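Local coordinates for sugar-phosphate aldolase (Thermotoga maritima, PDB 1PVT), which belongs to the class II aldolase and adducin N-terminal domain family and folds around a mixed beta sheet, at residues K88-L93 and S101-H106; E181-K186 and V197-D202. All blocks are in the same frame, centred on the assembly; numbering follows the deposited sequence.

Contact 1: residues K88-L93 and S101-H106; sequences KHYEIL and SEFPTH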
ATOM      1  N   LYS A  88      23.360  -5.404  -2.366  1.00 75.37           N
ATOM      2  CA  LYS A  88      22.584  -6.393  -1.641  1.00 77.20           C
ATOM      3  C   LYS A  88      22.332  -5.954  -0.208  1.00 76.88           C
ATOM      4  O   LYS A  88      21.772  -6.705   0.599  1.00 76.52           O
ATOM      5  CB  LYS A  88      23.330  -7.730  -1.667  1.00 78.55           C
ATOM      6  CG  LYS A  88      23.594  -8.252  -3.083  1.00 80.81           C
ATOM      7  CD  LYS A  88      24.659  -9.342  -3.104  1.00 82.94           C
ATOM      8  CE  LYS A  88      24.290 -10.504  -2.184  1.00 84.54           C
ATOM      9  NZ  LYS A  88      25.369 -11.540  -2.133  1.00 86.22           N
ATOM     10  N   HIS A  89      22.725  -4.725   0.106  1.00 76.81           N
ATOM     11  CA  HIS A  89      22.542  -4.245   1.457  1.00 76.03           C
ATOM     12  C   HIS A  89      21.763  -2.963   1.622  1.00 74.91           C
ATOM     13  O   HIS A  89      21.832  -2.035   0.804  1.00 73.94           O
ATOM     14  CB  HIS A  89      23.897  -4.128   2.148  1.00 76.81           C
ATOM     15  CG  HIS A  89      24.556  -5.451   2.377  1.00 78.81           C
ATOM     16  ND1 HIS A  89      23.996  -6.432   3.169  1.00 80.04           N
ATOM     17  CD2 HIS A  89      25.705  -5.974   1.887  1.00 79.62           C
ATOM     18  CE1 HIS A  89      24.771  -7.502   3.157  1.00 80.22           C
ATOM     19  NE2 HIS A  89      25.815  -7.252   2.386  1.00 80.33           N
ATOM     20  N   TYR A  90      20.995  -2.959   2.703  1.00 74.07           N
ATOM     21  CA  TYR A  90      20.179  -1.829   3.094  1.00 73.55           C
ATOM     22  C   TYR A  90      20.424  -1.728   4.586  1.00 73.41           C
ATOM     23  O   TYR A  90      20.705  -2.743   5.242  1.00 71.80           O
ATOM     24  CB  TYR A  90      18.700  -2.101   2.812  1.00 72.52           C
ATOM     25  CG  TYR A  90      18.030  -3.065   3.774  1.00 71.44           C
ATOM     26  CD1 TYR A  90      17.517  -2.622   4.998  1.00 70.46           C
ATOM     27  CD2 TYR A  90      17.859  -4.408   3.437  1.00 70.76           C
ATOM     28  CE1 TYR A  90      16.840  -3.488   5.860  1.00 69.74           C
ATOM     29  CE2 TYR A  90      17.181  -5.285   4.291  1.00 70.67           C
ATOM     30  CZ  TYR A  90      16.671  -4.818   5.499  1.00 70.22           C
ATOM     31  OH  TYR A  90      15.973  -5.680   6.323  1.00 68.95           O
ATOM     32  N   GLU A  91      20.322  -0.520   5.124  1.00 74.03           N
ATOM     33  CA  GLU A  91      20.561  -0.318   6.546  1.00 75.25           C
ATOM     34  C   GLU A  91      19.344   0.208   7.312  1.00 74.32           C
ATOM     35  O   GLU A  91      18.545   0.981   6.782  1.00 72.74           O
ATOM     36  CB  GLU A  91      21.766   0.612   6.720  1.00 77.10           C
ATOM     37  CG  GLU A  91      21.758   1.820   5.778  1.00 79.35           C
ATOM     38  CD  GLU A  91      23.076   2.600   5.789  1.00 80.64           C
ATOM     39  OE1 GLU A  91      23.104   3.739   5.258  1.00 79.63           O
ATOM     40  OE2 GLU A  91      24.082   2.067   6.320  1.00 80.81           O
ATOM     41  N   ILE A  92      19.207  -0.235   8.557  1.00 74.42           N
ATOM     42  CA  ILE A  92      18.100   0.181   9.396  1.00 75.12           C
ATOM     43  C   ILE A  92      18.484   1.337  10.309  1.00 76.66           C
ATOM     44  O   ILE A  92      19.393   1.216  11.128  1.00 76.49           O
ATOM     45  CB  ILE A  92      17.619  -0.969  10.263  1.00 74.40           C
ATOM     46  CG1 ILE A  92      17.108  -2.095   9.367  1.00 74.24           C
ATOM     47  CG2 ILE A  92      16.548  -0.480  11.222  1.00 73.01           C
ATOM     48  CD1 ILE A  92      16.656  -3.337  10.129  1.00 75.12           C
ATOM     49  N   LEU A  93      17.781   2.458  10.154  1.00 78.66           N
ATOM     50  CA  LEU A  93      18.002   3.663  10.963  1.00 80.00           C
ATOM     51  C   LEU A  93      17.077   3.637  12.182  1.00 81.12           C
ATOM     52  O   LEU A  93      17.515   3.893  13.307  1.00 81.75           O
ATOM     53  CB  LEU A  93      17.726   4.927  10.136  1.00 79.93           C
ATOM     54  CG  LEU A  93      18.817   5.477   9.205  1.00 79.82           C
ATOM     55  CD1 LEU A  93      19.294   4.397   8.246  1.00 80.13           C
ATOM     56  CD2 LEU A  93      18.274   6.682   8.437  1.00 78.98           C
ATOM     57  N   SER A 101       7.563  -8.606   5.365  1.00 61.15           N
ATOM     58  CA  SER A 101       7.929  -9.568   4.343  1.00 61.17           C
ATOM     59  C   SER A 101       7.726  -8.969   2.943  1.00 61.43           C
ATOM     60  O   SER A 101       8.519  -9.228   2.038  1.00 62.88           O
ATOM     61  CB  SER A 101       7.065 -10.829   4.473  1.00 61.95           C
ATOM     62  OG  SER A 101       7.030 -11.312   5.807  1.00 62.77           O
ATOM     63  N   GLU A 102       6.671  -8.175   2.757  1.00 61.00           N
ATOM     64  CA  GLU A 102       6.407  -7.599   1.436  1.00 61.19           C
ATOM     65  C   GLU A 102       7.232  -6.363   1.112  1.00 59.55           C
ATOM     66  O   GLU A 102       6.949  -5.621   0.167  1.00 58.23           O
ATOM     67  CB  GLU A 102       4.908  -7.311   1.251  1.00 63.14           C
ATOM     68  CG  GLU A 102       4.261  -6.418   2.282  1.00 64.91           C
ATOM     69  CD  GLU A 102       2.758  -6.344   2.088  1.00 66.34           C
ATOM     70  OE1 GLU A 102       2.117  -7.415   2.044  1.00 67.36           O
ATOM     71  OE2 GLU A 102       2.215  -5.227   1.981  1.00 66.62           O
ATOM     72  N   PHE A 103       8.270  -6.164   1.910  1.00 58.79           N
ATOM     73  CA  PHE A 103       9.193  -5.055   1.736  1.00 57.67           C
ATOM     74  C   PHE A 103       9.704  -5.027   0.290  1.00 56.27           C
ATOM     75  O   PHE A 103       9.661  -3.988  -0.377  1.00 55.39           O
ATOM     76  CB  PHE A 103      10.327  -5.223   2.764  1.00 58.68           C
ATOM     77  CG  PHE A 103      11.655  -4.669   2.337  1.00 59.87           C
ATOM     78  CD1 PHE A 103      11.756  -3.427   1.701  1.00 60.96           C
ATOM     79  CD2 PHE A 103      12.822  -5.390   2.591  1.00 60.06           C
ATOM     80  CE1 PHE A 103      13.012  -2.911   1.316  1.00 60.03           C
ATOM     81  CE2 PHE A 103      14.077  -4.890   2.216  1.00 59.66           C
ATOM     82  CZ  PHE A 103      14.173  -3.648   1.575  1.00 59.13           C
ATOM     83  N   PRO A 104      10.171  -6.177  -0.220  1.00 54.82           N
ATOM     84  CA  PRO A 104      10.687  -6.293  -1.584  1.00 53.82           C
ATOM     85  C   PRO A 104       9.713  -5.728  -2.604  1.00 54.14           C
ATOM     86  O   PRO A 104      10.095  -4.966  -3.504  1.00 54.72           O
ATOM     87  CB  PRO A 104      10.861  -7.789  -1.750  1.00 53.82           C
ATOM     88  CG  PRO A 104      11.220  -8.228  -0.368  1.00 54.55           C
ATOM     89  CD  PRO A 104      10.238  -7.477   0.470  1.00 54.68           C
ATOM     90  N   THR A 105       8.447  -6.113  -2.458  1.00 53.92           N
ATOM     91  CA  THR A 105       7.405  -5.655  -3.362  1.00 52.06           C
ATOM     92  C   THR A 105       7.337  -4.135  -3.362  1.00 53.23           C
ATOM     93  O   THR A 105       7.428  -3.505  -4.408  1.00 53.02           O
ATOM     94  CB  THR A 105       6.050  -6.209  -2.954  1.00 49.89           C
ATOM     95  OG1 THR A 105       6.119  -7.637  -2.876  1.00 49.13           O
ATOM     96  CG2 THR A 105       5.014  -5.818  -3.971  1.00 47.94           C
ATOM     97  N   HIS A 106       7.187  -3.554  -2.176  1.00 54.23           N
ATOM     98  CA  HIS A 106       7.128  -2.101  -2.012  1.00 54.40           C
ATOM     99  C   HIS A 106       8.340  -1.477  -2.671  1.00 55.39           C
ATOM    100  O   HIS A 106       8.259  -0.430  -3.323  1.00 54.13           O
ATOM    101  CB  HIS A 106       7.149  -1.732  -0.525  1.00 54.43           C
ATOM    102  CG  HIS A 106       5.857  -1.995   0.183  1.00 53.95           C
ATOM    103  ND1 HIS A 106       5.031  -0.983   0.623  1.00 52.26           N
ATOM    104  CD2 HIS A 106       5.235  -3.154   0.507  1.00 54.05           C
ATOM    105  CE1 HIS A 106       3.958  -1.505   1.187  1.00 52.16           C
ATOM    106  NE2 HIS A 106       4.056  -2.822   1.129  1.00 52.74           N
TER

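Contact 2: residues E181-K186 and V197-D202; sequences EKSEGK and VAFGKD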
ATOM      1  N   GLU A 181       3.456  -2.189 -13.542  1.00 85.74           N
ATOM      2  CA  GLU A 181       2.960  -2.183 -14.916  1.00 90.16           C
ATOM      3  C   GLU A 181       1.480  -1.809 -14.995  1.00 91.40           C
ATOM      4  O   GLU A 181       1.087  -0.946 -15.786  1.00 91.82           O
ATOM      5  CB  GLU A 181       3.171  -3.556 -15.543  1.00 93.08           C
ATOM      6  CG  GLU A 181       4.572  -4.088 -15.345  1.00 98.30           C
ATOM      7  CD  GLU A 181       4.763  -5.451 -15.972  1.00101.38           C
ATOM      8  OE1 GLU A 181       3.915  -6.338 -15.721  1.00102.89           O
ATOM      9  OE2 GLU A 181       5.761  -5.635 -16.708  1.00103.27           O
ATOM     10  N   LYS A 182       0.667  -2.475 -14.180  1.00 92.34           N
ATOM     11  CA  LYS A 182      -0.766  -2.223 -14.142  1.00 92.41           C
ATOM     12  C   LYS A 182      -0.971  -0.861 -13.489  1.00 93.11           C
ATOM     13  O   LYS A 182      -1.902  -0.124 -13.815  1.00 92.98           O
ATOM     14  CB  LYS A 182      -1.458  -3.305 -13.315  1.00 91.91           C
ATOM     15  CG  LYS A 182      -0.772  -4.665 -13.372  1.00 90.96           C
ATOM     16  CD  LYS A 182      -0.738  -5.240 -14.780  1.00 89.80           C
ATOM     17  CE  LYS A 182       0.086  -6.525 -14.825  1.00 88.81           C
ATOM     18  NZ  LYS A 182      -0.447  -7.594 -13.926  1.00 87.13           N
ATOM     19  N   SER A 183      -0.075  -0.536 -12.565  1.00 94.10           N
ATOM     20  CA  SER A 183      -0.131   0.727 -11.847  1.00 95.66           C
ATOM     21  C   SER A 183       0.399   1.891 -12.687  1.00 96.86           C
ATOM     22  O   SER A 183       0.908   2.879 -12.148  1.00 97.28           O
ATOM     23  CB  SER A 183       0.684   0.615 -10.560  1.00 95.46           C
ATOM     24  OG  SER A 183       0.711   1.850  -9.865  1.00 96.23           O
ATOM     25  N   GLU A 184       0.278   1.779 -14.008  1.00 97.78           N
ATOM     26  CA  GLU A 184       0.765   2.829 -14.898  1.00 98.28           C
ATOM     27  C   GLU A 184      -0.034   4.113 -14.697  1.00 96.88           C
ATOM     28  O   GLU A 184      -1.181   4.219 -15.135  1.00 96.54           O
ATOM     29  CB  GLU A 184       0.674   2.370 -16.362  1.00101.18           C
ATOM     30  CG  GLU A 184       1.312   3.320 -17.395  1.00104.52           C
ATOM     31  CD  GLU A 184       2.826   3.468 -17.238  1.00106.28           C
ATOM     32  OE1 GLU A 184       3.537   2.436 -17.202  1.00107.45           O
ATOM     33  OE2 GLU A 184       3.306   4.620 -17.161  1.00106.81           O
ATOM     34  N   GLY A 185       0.582   5.078 -14.017  1.00 95.58           N
ATOM     35  CA  GLY A 185      -0.071   6.352 -13.763  1.00 93.63           C
ATOM     36  C   GLY A 185      -1.395   6.228 -13.033  1.00 91.58           C
ATOM     37  O   GLY A 185      -2.115   7.218 -12.869  1.00 91.71           O
ATOM     38  N   LYS A 186      -1.719   5.010 -12.601  1.00 88.67           N
ATOM     39  CA  LYS A 186      -2.955   4.742 -11.878  1.00 84.77           C
ATOM     40  C   LYS A 186      -2.725   4.897 -10.378  1.00 82.62           C
ATOM     41  O   LYS A 186      -1.588   4.806  -9.910  1.00 82.00           O
ATOM     42  CB  LYS A 186      -3.454   3.331 -12.206  1.00 83.73           C
ATOM     43  CG  LYS A 186      -3.838   3.170 -13.666  1.00 82.57           C
ATOM     44  CD  LYS A 186      -4.772   2.000 -13.883  1.00 80.55           C
ATOM     45  CE  LYS A 186      -5.473   2.125 -15.224  1.00 79.29           C
ATOM     46  NZ  LYS A 186      -6.475   1.046 -15.429  1.00 79.14           N
ATOM     47  N   VAL A 197      -3.770  -2.224  -2.849  1.00 48.01           N
ATOM     48  CA  VAL A 197      -2.621  -1.371  -2.611  1.00 47.54           C
ATOM     49  C   VAL A 197      -2.959  -0.002  -3.167  1.00 46.84           C
ATOM     50  O   VAL A 197      -3.353   0.110  -4.321  1.00 46.93           O
ATOM     51  CB  VAL A 197      -1.402  -1.868  -3.363  1.00 47.78           C
ATOM     52  CG1 VAL A 197      -0.204  -1.013  -3.000  1.00 48.58           C
ATOM     53  CG2 VAL A 197      -1.156  -3.323  -3.046  1.00 48.38           C
ATOM     54  N   ALA A 198      -2.796   1.039  -2.362  1.00 46.56           N
ATOM     55  CA  ALA A 198      -3.120   2.382  -2.821  1.00 47.57           C
ATOM     56  C   ALA A 198      -1.939   3.326  -2.726  1.00 48.14           C
ATOM     57  O   ALA A 198      -1.124   3.223  -1.810  1.00 49.25           O
ATOM     58  CB  ALA A 198      -4.290   2.933  -2.028  1.00 48.25           C
ATOM     59  N   PHE A 199      -1.863   4.259  -3.668  1.00 49.05           N
ATOM     60  CA  PHE A 199      -0.757   5.210  -3.711  1.00 50.95           C
ATOM     61  C   PHE A 199      -1.280   6.627  -3.554  1.00 52.47           C
ATOM     62  O   PHE A 199      -2.482   6.863  -3.665  1.00 53.76           O
ATOM     63  CB  PHE A 199      -0.019   5.084  -5.051  1.00 49.89           C
ATOM     64  CG  PHE A 199       0.150   3.666  -5.515  1.00 48.95           C
ATOM     65  CD1 PHE A 199      -0.391   3.251  -6.724  1.00 48.68           C
ATOM     66  CD2 PHE A 199       0.821   2.734  -4.727  1.00 49.39           C
ATOM     67  CE1 PHE A 199      -0.268   1.926  -7.141  1.00 48.74           C
ATOM     68  CE2 PHE A 199       0.952   1.401  -5.136  1.00 48.32           C
ATOM     69  CZ  PHE A 199       0.407   0.997  -6.341  1.00 48.09           C
ATOM     70  N   GLY A 200      -0.380   7.571  -3.300  1.00 53.68           N
ATOM     71  CA  GLY A 200      -0.807   8.948  -3.157  1.00 55.34           C
ATOM     72  C   GLY A 200       0.307   9.911  -2.810  1.00 56.76           C
ATOM     73  O   GLY A 200       1.400   9.498  -2.418  1.00 56.63           O
ATOM     74  N   LYS A 201       0.030  11.204  -2.953  1.00 58.63           N
ATOM     75  CA  LYS A 201       1.017  12.232  -2.635  1.00 59.87           C
ATOM     76  C   LYS A 201       1.568  11.987  -1.215  1.00 58.47           C
ATOM     77  O   LYS A 201       2.730  12.278  -0.944  1.00 59.52           O
ATOM     78  CB  LYS A 201       0.390  13.637  -2.721  1.00 61.45           C
ATOM     79  CG  LYS A 201      -0.412  13.922  -3.994  1.00 64.68           C
ATOM     80  CD  LYS A 201       0.439  13.811  -5.253  1.00 67.66           C
ATOM     81  CE  LYS A 201      -0.422  13.863  -6.532  1.00 70.05           C
ATOM     82  NZ  LYS A 201      -1.089  15.180  -6.777  1.00 70.40           N
ATOM     83  N   ASP A 202       0.726  11.468  -0.318  1.00 56.33           N
ATOM     84  CA  ASP A 202       1.129  11.163   1.059  1.00 54.19           C
ATOM     85  C   ASP A 202       0.255  10.034   1.608  1.00 52.64           C
ATOM     86  O   ASP A 202      -0.818   9.753   1.060  1.00 51.32           O
ATOM     87  CB  ASP A 202       1.026  12.406   1.951  1.00 55.09           C
ATOM     88  CG  ASP A 202      -0.379  12.974   2.019  1.00 56.61           C
ATOM     89  OD1 ASP A 202      -1.281  12.442   1.331  1.00 57.42           O
ATOM     90  OD2 ASP A 202      -0.580  13.963   2.765  1.00 57.64           O
TER

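Contact 1: residues K88-L93 and S101-H106
One pair of rings, Tyr90 and Phe103, carries this whole contact, although the nearest CA atoms, those of Tyr90 and Pro104, are 11.5 Å apart. It is a T-shaped (edge-to-face) aromatic pair, joining strand 89-92 of the mixed sheet to the first turn of helix 103-115 in this class II aldolase-type fold. The ring centroids lie 5.2 Å apart and the planes meet at 68°. Phe103 presents its edge and Tyr90 its face. The closest approach is Phe103 CE2 to Tyr90 CE2, at 3.8 Å. Phe103 CZ sits above the same face of Tyr90 but is shifted toward the rim, so the edge reaches the CD2-CE2 side of the ring rather than its middle.

Both side chains start out toward each other. On Tyr90, CG stands between the backbone N and the carbonyl carbon (chi1 74°), and the ring extends from the strand toward the helix. Both rings are buried. Tyr49 of the neighbouring strand 45-49 meets the Tyr90 ring and also touches Phe103, while Pro99 and Leu82 pack on Tyr90.

Behind Phe103 the helix start is tied by polar bonds. Glu102 is at the N-cap position, and its backbone O accepts from His106 N. Its carboxylate also takes a bond from the His106 side chain, whose ND1 is bonded to Ser31 OG. With a partner at each ring nitrogen, the imidazole is held against rotation. His106 NE2 lies 3.1 Å from Glu102 OE2, nearly in line at 166°, and meets that oxygen on its anti side.

Contact 2: residues E181-K186 and V197-D202
The chi1 of Phe199 (-40°) sets CG opposite the carbonyl carbon and beside the backbone N, and the ring reaches from the strand toward the turn after helix 173-182. Ser183 is modelled with OG trans to its own N (chi1 177°), but the hydroxyl then lies too near the ring for its place to be trusted. The firmer contact is that of Ser183 CB, 3.8 Å from Phe199 CE1.

Lys186 takes part through its backbone. Its carbonyl O stands at the edge of the Phe199 ring, near the ring plane, 3.7 Å from CD1. The same oxygen accepts a hydrogen bond from Lys120 NZ. The far end of the Lys186 side chain leads away from the strand. No hydrogen bond joins the two segments, so the contact consists of a buried phenyl ring set against a serine side chain and a peptide oxygen.

Phe113 of helix 103-115 meets the Phe199 ring edge-to-face and also touches Ser183. Ile109 of that helix and Ile123 of strand 122-126 pack on the ring as well. The contact thus sits where the end of helix 173-182, helix 103-115 and the sheet strands 122-126 and 196-200 come together.

From the N terminus, the chain passes through helix 2-19 and then sheet strands including 28-34, 45-49, 58-63 and 79-84. Contact 1 then closes a short loop, with seven residues between segments 88-93 and 101-106. Contact 2 comes later and closes another, in which strand 188-191 lies between the end of helix 173-182 and strand 196-200. The two follow in series and neither nest nor cross. Their centres are 20 Å apart and their nearest atoms about 6 Å apart, without touching. Both reach the same sheet, through strands 89-92 and 196-200. Helix 103-115 links them: it begins in contact 1, and Ile109 and Phe113 further along it pack against contact 2.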